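DTDP Sugar Isomerase (Desulfovibrio desulfuricans subsp. desulfuricans str. G20, PDB 3EJK) probably catalyses the 3,5-epimerisation of dTDP-4-dehydro-6-deoxy-glucose to dTDP-4-dehydro-rhamnose, a step towards dTDP-rhamnose. Local coordinates at residues A23-L28 with V105-P110; H40-D45 with Y113-I118; Q76-P81 with I85-Y90. All blocks are in the same frame, centred on the assembly; numbering follows the deposited sequence. Where two conformers were deposited one is given.

In the fold
The three contacts belong to one cupin-type sandwich of two antiparallel sheets. Contacts 1 and 3 each join the two sheets. Contact 2 stays within one sheet, next to the second subunit. The centres of contacts 1 and 3 are about 8 Å apart, those of 1 and 2 about 9 Å, and those of 2 and 3 about 11 Å. Backbone pairing ties contacts 1 and 2: S26 O lies 2.8 Å from L115 N. V105 O lies 2.7 Å from V87 N, linking contacts 1 and 3. In contact 3 the side chain of F78 lies about 5 Å from a bound citrate; the citrate probably comes from the crystallisation liquor but may mark a pocket.

Contact 1 (A23-L28 with V105-P110); sequences AQLSEL and VTLGRP
L25 and V105 bring their segments closest, with the CA atoms 8.9 Å apart, too far for backbone pairing, and the two chains run in the same general direction. The contact is therefore made by side chains alone. L25 and V105 point toward each other and meet tip to tip. L25 CD1 touches V105 CG1 at 3.9 Å. L25 CD2 lies 4.0 Å from V105 CG2. In this V105 conformer, one of two deposited, chi1 of 164° sets CG1 anti to the backbone N and CG2 beside it, and both methyls face L25. L107 is the second apolar partner. It slides past L25 in the opposite direction, and its CD2 reaches L25 CD1 at 4.1 Å. L25 CD1 thus sits against two residues of strand 102-108. The contact is small and only partly buried, since L25 and V105 keep some exposure. L107 is buried, and its other neighbours include F78 and V80. Beyond it, R109 forms a salt bridge with E59 of the second subunit. Strand 24-31 belongs to one sheet and strand 102-108 to the other, so this is apolar sheet-to-sheet packing, as found in the beta sandwich of a cupin fold.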
ATOM      1  N   ALA A  23     -20.720   3.548  -6.014  1.00 21.46           N
ATOM      2  CA  ALA A  23     -19.803   2.689  -5.252  1.00 22.08           C
ATOM      3  C   ALA A  23     -19.601   1.424  -6.091  1.00 22.35           C
ATOM      4  O   ALA A  23     -20.545   0.853  -6.635  1.00 25.36           O
ATOM      5  CB  ALA A  23     -20.345   2.370  -3.895  1.00 21.60           C
ATOM      6  N   GLN A  24     -18.353   1.022  -6.239  1.00 23.08           N
ATOM      7  CA  GLN A  24     -18.031  -0.141  -7.065  1.00 23.13           C
ATOM      8  C   GLN A  24     -16.994  -1.012  -6.433  1.00 22.88           C
ATOM      9  O   GLN A  24     -16.153  -0.573  -5.676  1.00 23.10           O
ATOM     10  CB  GLN A  24     -17.500   0.296  -8.429  1.00 24.47           C
ATOM     11  CG  GLN A  24     -18.406   1.184  -9.236  1.00 24.66           C
ATOM     12  CD  GLN A  24     -17.731   1.629 -10.520  1.00 32.23           C
ATOM     13  OE1 GLN A  24     -16.530   1.436 -10.699  1.00 28.92           O
ATOM     14  NE2 GLN A  24     -18.495   2.232 -11.415  1.00 33.66           N
ATOM     15  N   LEU A  25     -17.060  -2.272  -6.807  1.00 24.35           N
ATOM     16  CA  LEU A  25     -16.159  -3.274  -6.303  1.00 24.12           C
ATOM     17  C   LEU A  25     -15.568  -4.024  -7.482  1.00 24.75           C
ATOM     18  O   LEU A  25     -16.292  -4.525  -8.343  1.00 23.63           O
ATOM     19  CB  LEU A  25     -16.979  -4.174  -5.398  1.00 25.80           C
ATOM     20  CG  LEU A  25     -16.402  -4.884  -4.202  1.00 29.95           C
ATOM     21  CD1 LEU A  25     -15.703  -3.886  -3.296  1.00 20.93           C
ATOM     22  CD2 LEU A  25     -17.600  -5.578  -3.506  1.00 27.65           C
ATOM     23  N   SER A  26     -14.246  -4.053  -7.550  1.00 24.04           N
ATOM     24  CA  SER A  26     -13.588  -4.754  -8.635  1.00 23.93           C
ATOM     25  C   SER A  26     -12.517  -5.712  -8.149  1.00 25.60           C
ATOM     26  O   SER A  26     -11.899  -5.534  -7.095  1.00 24.19           O
ATOM     27  CB  SER A  26     -13.011  -3.759  -9.651  1.00 23.99           C
ATOM     28  OG  SER A  26     -12.125  -2.830  -9.051  1.00 25.50           O
ATOM     29  N   GLU A  27     -12.343  -6.756  -8.940  1.00 27.35           N
ATOM     30  CA  GLU A  27     -11.331  -7.782  -8.679  1.00 28.99           C
ATOM     31  C   GLU A  27      -9.920  -7.270  -8.762  1.00 27.11           C
ATOM     32  O   GLU A  27      -9.571  -6.454  -9.616  1.00 27.98           O
ATOM     33  CB  GLU A  27     -11.472  -8.966  -9.640  1.00 31.91           C
ATOM     34  CG  GLU A  27     -12.635  -9.850  -9.268  1.00 40.06           C
ATOM     35  CD  GLU A  27     -12.534 -10.335  -7.833  1.00 48.80           C
ATOM     36  OE1 GLU A  27     -11.451 -10.163  -7.195  1.00 56.07           O
ATOM     37  OE2 GLU A  27     -13.546 -10.882  -7.347  1.00 54.59           O
ATOM     38  N   LEU A  28      -9.128  -7.771  -7.825  1.00 25.95           N
ATOM     39  CA  LEU A  28      -7.689  -7.521  -7.748  1.00 25.35           C
ATOM     40  C   LEU A  28      -6.938  -8.849  -7.785  1.00 25.99           C
ATOM     41  O   LEU A  28      -7.219  -9.766  -7.006  1.00 26.04           O
ATOM     42  CB  LEU A  28      -7.311  -6.765  -6.466  1.00 24.76           C
ATOM     43  CG  LEU A  28      -7.726  -5.310  -6.349  1.00 22.65           C
ATOM     44  CD1 LEU A  28      -7.357  -4.743  -4.926  1.00 22.22           C
ATOM     45  CD2 LEU A  28      -7.090  -4.514  -7.476  1.00 21.59           C
ATOM     46  N   VAL A 105     -19.617  -3.883   2.798  1.00 22.74           N
ATOM     47  CA  VAL A 105     -18.639  -4.694   2.097  0.50 23.28           C
ATOM     48  C   VAL A 105     -17.543  -5.169   3.035  1.00 23.05           C
ATOM     49  O   VAL A 105     -17.202  -4.518   4.022  1.00 23.83           O
ATOM     50  CB  VAL A 105     -18.038  -3.917   0.887  0.50 23.74           C
ATOM     51  CG1 VAL A 105     -16.768  -4.572   0.405  0.50 21.31           C
ATOM     52  CG2 VAL A 105     -19.093  -3.795  -0.241  0.50 20.12           C
ATOM     53  N   THR A 106     -17.042  -6.332   2.702  1.00 23.49           N
ATOM     54  CA  THR A 106     -15.944  -7.000   3.408  1.00 23.95           C
ATOM     55  C   THR A 106     -14.747  -6.947   2.484  1.00 23.67           C
ATOM     56  O   THR A 106     -14.850  -7.309   1.294  1.00 22.38           O
ATOM     57  CB  THR A 106     -16.290  -8.481   3.730  1.00 25.04           C
ATOM     58  OG1 THR A 106     -17.315  -8.511   4.731  1.00 24.44           O
ATOM     59  CG2 THR A 106     -15.065  -9.241   4.245  1.00 26.19           C
ATOM     60  N   LEU A 107     -13.624  -6.479   3.021  1.00 22.26           N
ATOM     61  CA  LEU A 107     -12.377  -6.382   2.259  1.00 22.83           C
ATOM     62  C   LEU A 107     -11.237  -7.072   2.975  1.00 23.24           C
ATOM     63  O   LEU A 107     -10.994  -6.853   4.171  1.00 21.61           O
ATOM     64  CB  LEU A 107     -11.984  -4.925   1.987  1.00 23.46           C
ATOM     65  CG  LEU A 107     -12.899  -4.097   1.075  1.00 23.73           C
ATOM     66  CD1 LEU A 107     -12.354  -2.679   0.950  1.00 22.04           C
ATOM     67  CD2 LEU A 107     -13.043  -4.738  -0.313  1.00 22.96           C
ATOM     68  N   GLY A 108     -10.537  -7.898   2.207  1.00 23.51           N
ATOM     69  CA  GLY A 108      -9.391  -8.666   2.712  1.00 24.35           C
ATOM     70  C   GLY A 108      -9.237 -10.059   2.140  1.00 25.04           C
ATOM     71  O   GLY A 108     -10.165 -10.668   1.621  1.00 26.16           O
ATOM     72  N   ARG A 109      -8.004 -10.519   2.240  1.00 25.55           N
ATOM     73  CA  ARG A 109      -7.582 -11.841   1.794  1.00 26.21           C
ATOM     74  C   ARG A 109      -8.108 -12.926   2.714  1.00 27.84           C
ATOM     75  O   ARG A 109      -8.286 -12.696   3.898  1.00 28.13           O
ATOM     76  CB  ARG A 109      -6.052 -11.918   1.716  1.00 27.24           C
ATOM     77  CG  ARG A 109      -5.488 -11.044   0.637  1.00 28.63           C
ATOM     78  CD  ARG A 109      -4.031 -11.415   0.404  1.00 31.45           C
ATOM     79  NE  ARG A 109      -3.187 -10.770   1.371  1.00 29.09           N
ATOM     80  CZ  ARG A 109      -2.018 -11.220   1.793  1.00 25.84           C
ATOM     81  NH1 ARG A 109      -1.543 -12.386   1.394  1.00 24.29           N
ATOM     82  NH2 ARG A 109      -1.352 -10.498   2.658  1.00 23.43           N
ATOM     83  N   PRO A 110      -8.301 -14.134   2.168  1.00 29.49           N
ATOM     84  CA  PRO A 110      -7.920 -14.316   0.777  1.00 29.68           C
ATOM     85  C   PRO A 110      -9.049 -14.274  -0.220  1.00 29.13           C
ATOM     86  O   PRO A 110      -8.803 -14.244  -1.424  1.00 30.15           O
ATOM     87  CB  PRO A 110      -7.382 -15.735   0.773  1.00 30.97           C
ATOM     88  CG  PRO A 110      -8.272 -16.438   1.740  1.00 29.58           C
ATOM     89  CD  PRO A 110      -8.592 -15.420   2.823  1.00 30.87           C
TER

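Contact 2 (H40-D45 with Y113-I118); sequences HMLRLD and YRLLRI
L115 sits against M41 and L42, and Y113 against H40, where strands 38-43 and 114-118 both pair with strand 24-31 in one sheet of the cupin-type sandwich. The closest CA atoms are M41 and L115, 7.2 Å apart. M41, a selenomethionine, is fully extended: CG is anti to the backbone N (chi1 -171°), and the chain stays straight out to CE. L115 crosses it at about a right angle. L115 CD1 is 4.1 Å from M41 CE and equally far from M41 CG, so this one methyl touches the chain on either side of the selenium. The other methyl of L115 serves the next residue: CD2 meets L42 CD1 at 4.1 Å, again with the side chains crossing at a right angle.

The polar link is made by Y113, in the loop just before strand 114-118, to H40 within strand 38-43. Y113 OH donates to the backbone O of H40 at 2.8 Å. The C=O...donor angle is 145°, and the hydroxyl is tilted 34° from the carbonyl plane. H40 O lies at the edge of the Y113 ring, near its plane, and is 3.4 Å from CE2. The bond gives the buried hydroxyl a partner and should hold the far end of the side chain in place.

The second subunit continues the sheet through H40, L42 and R43. F57 of that subunit packs on M41 and Y113. R43 NH1 bonds to H144 O of the same neighbour. The remaining guanidinium nitrogens grip D45 side-on, each meeting a syn lone pair: R43 NE binds D45 OD1 at 2.7 Å, and R43 NH2 binds D45 OD2.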
ATOM      1  N   HIS A  40      -1.887  -6.975  -6.533  1.00 22.75           N
ATOM      2  CA  HIS A  40      -2.155  -5.777  -7.322  1.00 23.12           C
ATOM      3  C   HIS A  40      -3.088  -4.816  -6.624  1.00 22.35           C
ATOM      4  O   HIS A  40      -3.813  -5.159  -5.701  1.00 21.35           O
ATOM      5  CB  HIS A  40      -2.736  -6.067  -8.703  1.00 24.23           C
ATOM      6  CG  HIS A  40      -1.749  -6.671  -9.645  1.00 20.90           C
ATOM      7  ND1 HIS A  40      -2.108  -7.201 -10.861  1.00 24.84           N
ATOM      8  CD2 HIS A  40      -0.420  -6.883  -9.520  1.00 25.35           C
ATOM      9  CE1 HIS A  40      -1.031  -7.656 -11.477  1.00 21.73           C
ATOM     10  NE2 HIS A  40       0.005  -7.496 -10.674  1.00 25.81           N
HETATM   11  N   MSE A  41      -3.028  -3.590  -7.106  1.00 23.11           N
HETATM   12  CA  MSE A  41      -3.936  -2.551  -6.659  1.00 24.25           C
HETATM   13  C   MSE A  41      -4.445  -1.682  -7.815  1.00 25.80           C
HETATM   14  O   MSE A  41      -5.645  -1.670  -8.138  1.00 26.10           O
HETATM   15  CB  MSE A  41      -3.316  -1.662  -5.585  1.00 23.82           C
HETATM   16  CG  MSE A  41      -4.368  -0.759  -5.014  1.00 21.05           C
HETATM   17 SE   MSE A  41      -3.766   0.418  -3.621  0.75 23.47          SE
HETATM   18  CE  MSE A  41      -5.501   1.333  -3.197  1.00 21.59           C
ATOM     19  N   LEU A  42      -3.518  -0.964  -8.437  1.00 25.96           N
ATOM     20  CA  LEU A  42      -3.896  -0.044  -9.508  1.00 26.50           C
ATOM     21  C   LEU A  42      -2.767   0.261 -10.466  1.00 26.68           C
ATOM     22  O   LEU A  42      -1.606   0.376 -10.080  1.00 25.12           O
ATOM     23  CB  LEU A  42      -4.380   1.266  -8.859  1.00 27.28           C
ATOM     24  CG  LEU A  42      -5.301   2.250  -9.566  1.00 31.19           C
ATOM     25  CD1 LEU A  42      -6.618   1.585  -9.994  1.00 28.63           C
ATOM     26  CD2 LEU A  42      -5.524   3.421  -8.590  1.00 30.01           C
ATOM     27  N   ARG A  43      -3.149   0.351 -11.728  1.00 26.33           N
ATOM     28  CA  ARG A  43      -2.254   0.734 -12.810  1.00 28.68           C
ATOM     29  C   ARG A  43      -2.814   1.954 -13.520  1.00 30.26           C
ATOM     30  O   ARG A  43      -4.000   2.273 -13.417  1.00 29.76           O
ATOM     31  CB  ARG A  43      -2.108  -0.365 -13.855  1.00 29.14           C
ATOM     32  CG  ARG A  43      -1.229  -1.509 -13.485  1.00 32.11           C
ATOM     33  CD  ARG A  43      -1.532  -2.636 -14.435  1.00 35.74           C
ATOM     34  NE  ARG A  43      -1.239  -2.326 -15.835  1.00 37.59           N
ATOM     35  CZ  ARG A  43      -0.137  -2.741 -16.462  1.00 40.49           C
ATOM     36  NH1 ARG A  43       0.753  -3.455 -15.804  1.00 39.79           N
ATOM     37  NH2 ARG A  43       0.087  -2.450 -17.739  1.00 37.85           N
ATOM     38  N   LEU A  44      -1.943   2.568 -14.308  1.00 31.56           N
ATOM     39  CA  LEU A  44      -2.284   3.773 -15.079  0.50 32.18           C
ATOM     40  C   LEU A  44      -3.342   3.479 -16.130  1.00 32.69           C
ATOM     41  O   LEU A  44      -4.135   4.331 -16.505  1.00 33.14           O
ATOM     42  CB  LEU A  44      -1.036   4.347 -15.764  0.50 32.41           C
ATOM     43  CG  LEU A  44      -1.269   5.469 -16.770  0.50 31.67           C
ATOM     44  CD1 LEU A  44      -1.993   6.654 -16.144  0.50 31.25           C
ATOM     45  CD2 LEU A  44       0.063   5.888 -17.359  0.50 28.18           C
ATOM     46  N   ASP A  45      -3.325   2.256 -16.599  1.00 33.42           N
ATOM     47  CA  ASP A  45      -4.254   1.819 -17.633  1.00 35.30           C
ATOM     48  C   ASP A  45      -5.425   1.058 -17.042  1.00 36.68           C
ATOM     49  O   ASP A  45      -6.314   0.621 -17.752  1.00 38.06           O
ATOM     50  CB  ASP A  45      -3.543   1.018 -18.723  1.00 36.24           C
ATOM     51  CG  ASP A  45      -2.612  -0.038 -18.168  1.00 38.99           C
ATOM     52  OD1 ASP A  45      -2.748  -0.401 -16.982  1.00 43.85           O
ATOM     53  OD2 ASP A  45      -1.729  -0.489 -18.921  1.00 45.85           O
ATOM     54  N   TYR A 113     -10.287  -9.981  -1.593  1.00 20.62           N
ATOM     55  CA  TYR A 113      -9.260  -9.010  -2.025  1.00 22.13           C
ATOM     56  C   TYR A 113      -9.729  -8.275  -3.293  1.00 22.23           C
ATOM     57  O   TYR A 113      -9.537  -8.711  -4.423  1.00 22.19           O
ATOM     58  CB  TYR A 113      -7.897  -9.666  -2.185  1.00 22.06           C
ATOM     59  CG  TYR A 113      -6.827  -8.624  -2.397  1.00 23.79           C
ATOM     60  CD1 TYR A 113      -6.545  -7.704  -1.402  1.00 25.63           C
ATOM     61  CD2 TYR A 113      -6.111  -8.548  -3.589  1.00 22.62           C
ATOM     62  CE1 TYR A 113      -5.582  -6.743  -1.573  1.00 26.13           C
ATOM     63  CE2 TYR A 113      -5.149  -7.587  -3.780  1.00 19.85           C
ATOM     64  CZ  TYR A 113      -4.881  -6.683  -2.763  1.00 21.66           C
ATOM     65  OH  TYR A 113      -3.945  -5.695  -2.943  1.00 23.00           O
ATOM     66  N   ARG A 114     -10.413  -7.170  -3.047  1.00 22.86           N
ATOM     67  CA  ARG A 114     -10.991  -6.327  -4.093  1.00 22.59           C
ATOM     68  C   ARG A 114     -10.715  -4.867  -3.868  1.00 23.14           C
ATOM     69  O   ARG A 114     -10.242  -4.442  -2.798  1.00 22.55           O
ATOM     70  CB  ARG A 114     -12.489  -6.526  -4.123  1.00 24.38           C
ATOM     71  CG  ARG A 114     -12.860  -8.009  -4.264  1.00 26.66           C
ATOM     72  CD  ARG A 114     -14.344  -8.227  -4.217  1.00 32.66           C
ATOM     73  NE  ARG A 114     -14.687  -9.592  -4.616  1.00 37.43           N
ATOM     74  CZ  ARG A 114     -15.082 -10.555  -3.785  1.00 41.07           C
ATOM     75  NH1 ARG A 114     -15.209 -10.315  -2.493  1.00 41.42           N
ATOM     76  NH2 ARG A 114     -15.369 -11.767  -4.256  1.00 35.44           N
ATOM     77  N   LEU A 115     -11.036  -4.109  -4.905  1.00 22.25           N
ATOM     78  CA  LEU A 115     -10.869  -2.660  -4.892  1.00 21.75           C
ATOM     79  C   LEU A 115     -12.268  -2.045  -4.758  1.00 21.43           C
ATOM     80  O   LEU A 115     -13.171  -2.347  -5.528  1.00 20.70           O
ATOM     81  CB  LEU A 115     -10.191  -2.155  -6.164  1.00 23.13           C
ATOM     82  CG  LEU A 115      -9.705  -0.697  -6.104  1.00 23.16           C
ATOM     83  CD1 LEU A 115      -8.493  -0.634  -5.252  1.00 24.42           C
ATOM     84  CD2 LEU A 115      -9.374  -0.154  -7.510  1.00 28.77           C
ATOM     85  N   LEU A 116     -12.418  -1.223  -3.735  1.00 21.23           N
ATOM     86  CA  LEU A 116     -13.679  -0.534  -3.424  1.00 20.60           C
ATOM     87  C   LEU A 116     -13.564   0.944  -3.770  1.00 21.10           C
ATOM     88  O   LEU A 116     -12.723   1.655  -3.255  1.00 21.07           O
ATOM     89  CB  LEU A 116     -13.996  -0.670  -1.932  1.00 22.09           C
ATOM     90  CG  LEU A 116     -15.142   0.175  -1.375  1.00 22.76           C
ATOM     91  CD1 LEU A 116     -16.431  -0.261  -2.086  1.00 19.13           C
ATOM     92  CD2 LEU A 116     -15.251   0.082   0.163  1.00 22.85           C
ATOM     93  N   ARG A 117     -14.426   1.372  -4.681  1.00 22.04           N
ATOM     94  CA  ARG A 117     -14.511   2.767  -5.091  1.00 22.60           C
ATOM     95  C   ARG A 117     -15.584   3.450  -4.261  1.00 21.59           C
ATOM     96  O   ARG A 117     -16.722   2.985  -4.208  1.00 19.24           O
ATOM     97  CB  ARG A 117     -14.865   2.856  -6.587  1.00 23.52           C
ATOM     98  CG  ARG A 117     -15.042   4.271  -7.074  1.00 27.51           C
ATOM     99  CD  ARG A 117     -15.601   4.304  -8.494  1.00 33.50           C
ATOM    100  NE  ARG A 117     -15.557   5.667  -8.993  1.00 38.77           N
ATOM    101  CZ  ARG A 117     -16.600   6.487  -9.052  1.00 46.66           C
ATOM    102  NH1 ARG A 117     -17.804   6.074  -8.692  1.00 46.74           N
ATOM    103  NH2 ARG A 117     -16.433   7.721  -9.510  1.00 47.06           N
ATOM    104  N   ILE A 118     -15.207   4.532  -3.581  1.00 22.16           N
ATOM    105  CA  ILE A 118     -16.172   5.289  -2.765  1.00 21.18           C
ATOM    106  C   ILE A 118     -16.311   6.667  -3.399  1.00 22.20           C
ATOM    107  O   ILE A 118     -15.363   7.456  -3.396  1.00 21.06           O
ATOM    108  CB  ILE A 118     -15.721   5.441  -1.302  1.00 21.68           C
ATOM    109  CG1 ILE A 118     -15.502   4.070  -0.664  1.00 18.69           C
ATOM    110  CG2 ILE A 118     -16.797   6.251  -0.470  1.00 19.19           C
ATOM    111  CD1 ILE A 118     -14.907   4.140   0.741  1.00 21.11           C
TER

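Contact 3 (Q76-P81 with I85-Y90); sequences QLFAVP and IHVVLY
I85 and V80 make the tightest meeting between these two strands, with their CA atoms 7.5 Å apart and no hydrogen bond across the segments. Both side chains point toward the opposite segment and cross obliquely. The path of I85 starts at CB, which is 4.8 Å from V80 CG2 and not yet in contact. The first torsion, 72°, places CG1 between the backbone N and the carbonyl carbon. This turns the long branch toward V80. CG1 comes to 3.8 Å from V80 CG2. At the tip, CD1 lies 3.6 Å from the same methyl. V80 CG2 is therefore held against the last two carbons of the isoleucine. The short branch, I85 CG2, stays 4.6 Å from V80 CG2.

F78 and V87 are further apart, with CA atoms 9.9 Å from each other. V87 CG2 lies at the edge of the F78 ring, near its plane, 4.5 Å from CD2. This is a looser apolar contact. The ring of F78 also meets that of F126, with the planes at about 90°.

All four residues are buried, and the centre of the contact is about 2 Å from the centre of the chain. The segments are close in sequence, but they lie in opposite sheets of the cupin-type sandwich. Strand 76-82 pairs with strands 114-118 and 134-140 in one sheet. Strand 84-90 pairs with strands 102-108 and 123-128 in the other. L107 of strand 102-108 packs on F78 and V80, while F126 of strand 123-128 touches I85 and V87.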
ATOM      1  N   GLN A  76     -12.382   7.715  -3.201  1.00 23.61           N
ATOM      2  CA  GLN A  76     -11.505   6.764  -2.514  1.00 22.62           C
ATOM      3  C   GLN A  76     -11.426   5.468  -3.306  1.00 23.65           C
ATOM      4  O   GLN A  76     -12.389   5.056  -3.963  1.00 21.28           O
ATOM      5  CB  GLN A  76     -12.029   6.414  -1.108  1.00 23.46           C
ATOM      6  CG  GLN A  76     -12.660   7.554  -0.312  1.00 23.42           C
ATOM      7  CD  GLN A  76     -11.794   8.791  -0.188  1.00 22.29           C
ATOM      8  OE1 GLN A  76     -10.584   8.708   0.054  1.00 23.87           O
ATOM      9  NE2 GLN A  76     -12.433   9.964  -0.284  1.00 22.43           N
ATOM     10  N   LEU A  77     -10.234   4.873  -3.267  1.00 23.18           N
ATOM     11  CA  LEU A  77      -9.969   3.538  -3.848  1.00 23.40           C
ATOM     12  C   LEU A  77      -9.210   2.725  -2.797  1.00 22.40           C
ATOM     13  O   LEU A  77      -7.994   2.842  -2.634  1.00 21.36           O
ATOM     14  CB  LEU A  77      -9.208   3.580  -5.175  1.00 23.79           C
ATOM     15  CG  LEU A  77      -9.963   4.162  -6.369  1.00 25.93           C
ATOM     16  CD1 LEU A  77      -9.036   4.254  -7.575  1.00 25.73           C
ATOM     17  CD2 LEU A  77     -11.171   3.337  -6.681  1.00 24.51           C
ATOM     18  N   PHE A  78      -9.994   1.933  -2.074  1.00 23.04           N
ATOM     19  CA  PHE A  78      -9.536   1.086  -0.970  1.00 22.42           C
ATOM     20  C   PHE A  78      -9.131  -0.303  -1.410  1.00 22.04           C
ATOM     21  O   PHE A  78      -9.833  -0.973  -2.167  1.00 21.94           O
ATOM     22  CB  PHE A  78     -10.664   0.844   0.052  1.00 23.66           C
ATOM     23  CG  PHE A  78     -10.874   1.941   1.064  1.00 24.68           C
ATOM     24  CD1 PHE A  78     -10.371   3.202   0.894  1.00 29.75           C
ATOM     25  CD2 PHE A  78     -11.679   1.688   2.180  1.00 33.43           C
ATOM     26  CE1 PHE A  78     -10.600   4.199   1.842  1.00 32.63           C
ATOM     27  CE2 PHE A  78     -11.935   2.691   3.124  1.00 32.36           C
ATOM     28  CZ  PHE A  78     -11.389   3.952   2.937  1.00 31.67           C
ATOM     29  N   ALA A  79      -8.001  -0.728  -0.862  1.00 21.81           N
ATOM     30  CA  ALA A  79      -7.565  -2.133  -0.945  1.00 22.03           C
ATOM     31  C   ALA A  79      -7.065  -2.508   0.437  1.00 21.13           C
ATOM     32  O   ALA A  79      -6.592  -1.659   1.170  1.00 21.75           O
ATOM     33  CB  ALA A  79      -6.513  -2.391  -2.027  1.00 22.67           C
ATOM     34  N   VAL A  80      -7.245  -3.775   0.801  1.00 20.63           N
ATOM     35  CA  VAL A  80      -6.864  -4.265   2.135  1.00 20.42           C
ATOM     36  C   VAL A  80      -5.912  -5.468   2.003  1.00 20.88           C
ATOM     37  O   VAL A  80      -6.331  -6.629   2.034  1.00 22.14           O
ATOM     38  CB  VAL A  80      -8.110  -4.634   2.966  1.00 18.70           C
ATOM     39  CG1 VAL A  80      -7.704  -5.193   4.319  1.00 17.90           C
ATOM     40  CG2 VAL A  80      -9.039  -3.373   3.152  1.00 18.90           C
ATOM     41  N   PRO A  81      -4.620  -5.192   1.865  1.00 20.69           N
ATOM     42  CA  PRO A  81      -3.649  -6.271   1.630  1.00 21.00           C
ATOM     43  C   PRO A  81      -3.242  -7.048   2.856  1.00 21.64           C
ATOM     44  O   PRO A  81      -2.665  -8.129   2.746  1.00 23.22           O
ATOM     45  CB  PRO A  81      -2.436  -5.543   1.064  1.00 20.17           C
ATOM     46  CG  PRO A  81      -2.577  -4.135   1.524  1.00 20.70           C
ATOM     47  CD  PRO A  81      -4.003  -3.866   1.863  1.00 19.47           C
ATOM     48  N   ILE A  85     -11.299  -6.040   6.850  1.00 21.63           N
ATOM     49  CA  ILE A  85     -12.193  -5.006   7.365  1.00 21.40           C
ATOM     50  C   ILE A  85     -13.587  -5.124   6.819  1.00 21.12           C
ATOM     51  O   ILE A  85     -13.852  -5.759   5.790  1.00 19.59           O
ATOM     52  CB  ILE A  85     -11.733  -3.530   7.072  1.00 23.48           C
ATOM     53  CG1 ILE A  85     -11.918  -3.215   5.583  1.00 24.68           C
ATOM     54  CG2 ILE A  85     -10.302  -3.245   7.620  1.00 20.37           C
ATOM     55  CD1 ILE A  85     -11.545  -1.801   5.182  1.00 27.86           C
ATOM     56  N   HIS A  86     -14.470  -4.523   7.595  1.00 20.02           N
ATOM     57  CA  HIS A  86     -15.868  -4.348   7.242  1.00 21.39           C
ATOM     58  C   HIS A  86     -16.045  -2.871   6.973  1.00 20.64           C
ATOM     59  O   HIS A  86     -15.754  -2.030   7.830  1.00 21.52           O
ATOM     60  CB  HIS A  86     -16.808  -4.831   8.348  1.00 23.00           C
ATOM     61  CG  HIS A  86     -17.013  -6.311   8.341  1.00 31.38           C
ATOM     62  ND1 HIS A  86     -18.116  -6.919   8.906  1.00 35.78           N
ATOM     63  CD2 HIS A  86     -16.295  -7.303   7.754  1.00 33.99           C
ATOM     64  CE1 HIS A  86     -18.039  -8.225   8.716  1.00 37.42           C
ATOM     65  NE2 HIS A  86     -16.950  -8.482   8.011  1.00 35.12           N
ATOM     66  N   VAL A  87     -16.462  -2.564   5.753  1.00 21.51           N
ATOM     67  CA  VAL A  87     -16.735  -1.190   5.358  1.00 21.55           C
ATOM     68  C   VAL A  87     -18.236  -0.979   5.244  1.00 22.43           C
ATOM     69  O   VAL A  87     -18.962  -1.850   4.780  1.00 22.85           O
ATOM     70  CB  VAL A  87     -16.122  -0.827   3.980  1.00 23.06           C
ATOM     71  CG1 VAL A  87     -16.352   0.671   3.670  1.00 20.35           C
ATOM     72  CG2 VAL A  87     -14.640  -1.181   3.906  1.00 22.20           C
ATOM     73  N   VAL A  88     -18.692   0.172   5.716  1.00 22.65           N
ATOM     74  CA  VAL A  88     -20.076   0.558   5.533  1.00 22.23           C
ATOM     75  C   VAL A  88     -20.129   1.913   4.862  1.00 23.32           C
ATOM     76  O   VAL A  88     -19.433   2.852   5.249  1.00 24.47           O
ATOM     77  CB  VAL A  88     -20.879   0.618   6.835  1.00 22.13           C
ATOM     78  CG1 VAL A  88     -22.270   1.190   6.557  1.00 21.39           C
ATOM     79  CG2 VAL A  88     -20.972  -0.761   7.509  1.00 16.98           C
ATOM     80  N   LEU A  89     -20.973   1.989   3.842  1.00 23.32           N
ATOM     81  CA  LEU A  89     -21.181   3.220   3.071  1.00 22.93           C
ATOM     82  C   LEU A  89     -22.610   3.672   3.293  1.00 22.28           C
ATOM     83  O   LEU A  89     -23.508   2.860   3.385  1.00 21.72           O
ATOM     84  CB  LEU A  89     -20.955   2.982   1.565  1.00 23.91           C
ATOM     85  CG  LEU A  89     -19.615   2.370   1.126  1.00 20.21           C
ATOM     86  CD1 LEU A  89     -19.521   2.447  -0.401  1.00 21.67           C
ATOM     87  CD2 LEU A  89     -18.492   3.114   1.756  1.00 20.57           C
ATOM     88  N   TYR A  90     -22.778   4.981   3.442  1.00 22.80           N
ATOM     89  CA  TYR A  90     -24.096   5.605   3.630  1.00 22.74           C
ATOM     90  C   TYR A  90     -24.281   6.784   2.694  1.00 22.67           C
ATOM     91  O   TYR A  90     -23.519   7.749   2.719  1.00 22.57           O
ATOM     92  CB  TYR A  90     -24.317   6.061   5.063  1.00 22.82           C
ATOM     93  CG  TYR A  90     -25.555   6.921   5.174  1.00 22.45           C
ATOM     94  CD1 TYR A  90     -26.807   6.394   4.900  1.00 23.14           C
ATOM     95  CD2 TYR A  90     -25.467   8.257   5.537  1.00 26.51           C
ATOM     96  CE1 TYR A  90     -27.932   7.169   4.971  1.00 27.37           C
ATOM     97  CE2 TYR A  90     -26.598   9.030   5.632  1.00 29.38           C
ATOM     98  CZ  TYR A  90     -27.817   8.484   5.345  1.00 27.65           C
ATOM     99  OH  TYR A  90     -28.933   9.262   5.420  1.00 38.13           O
TER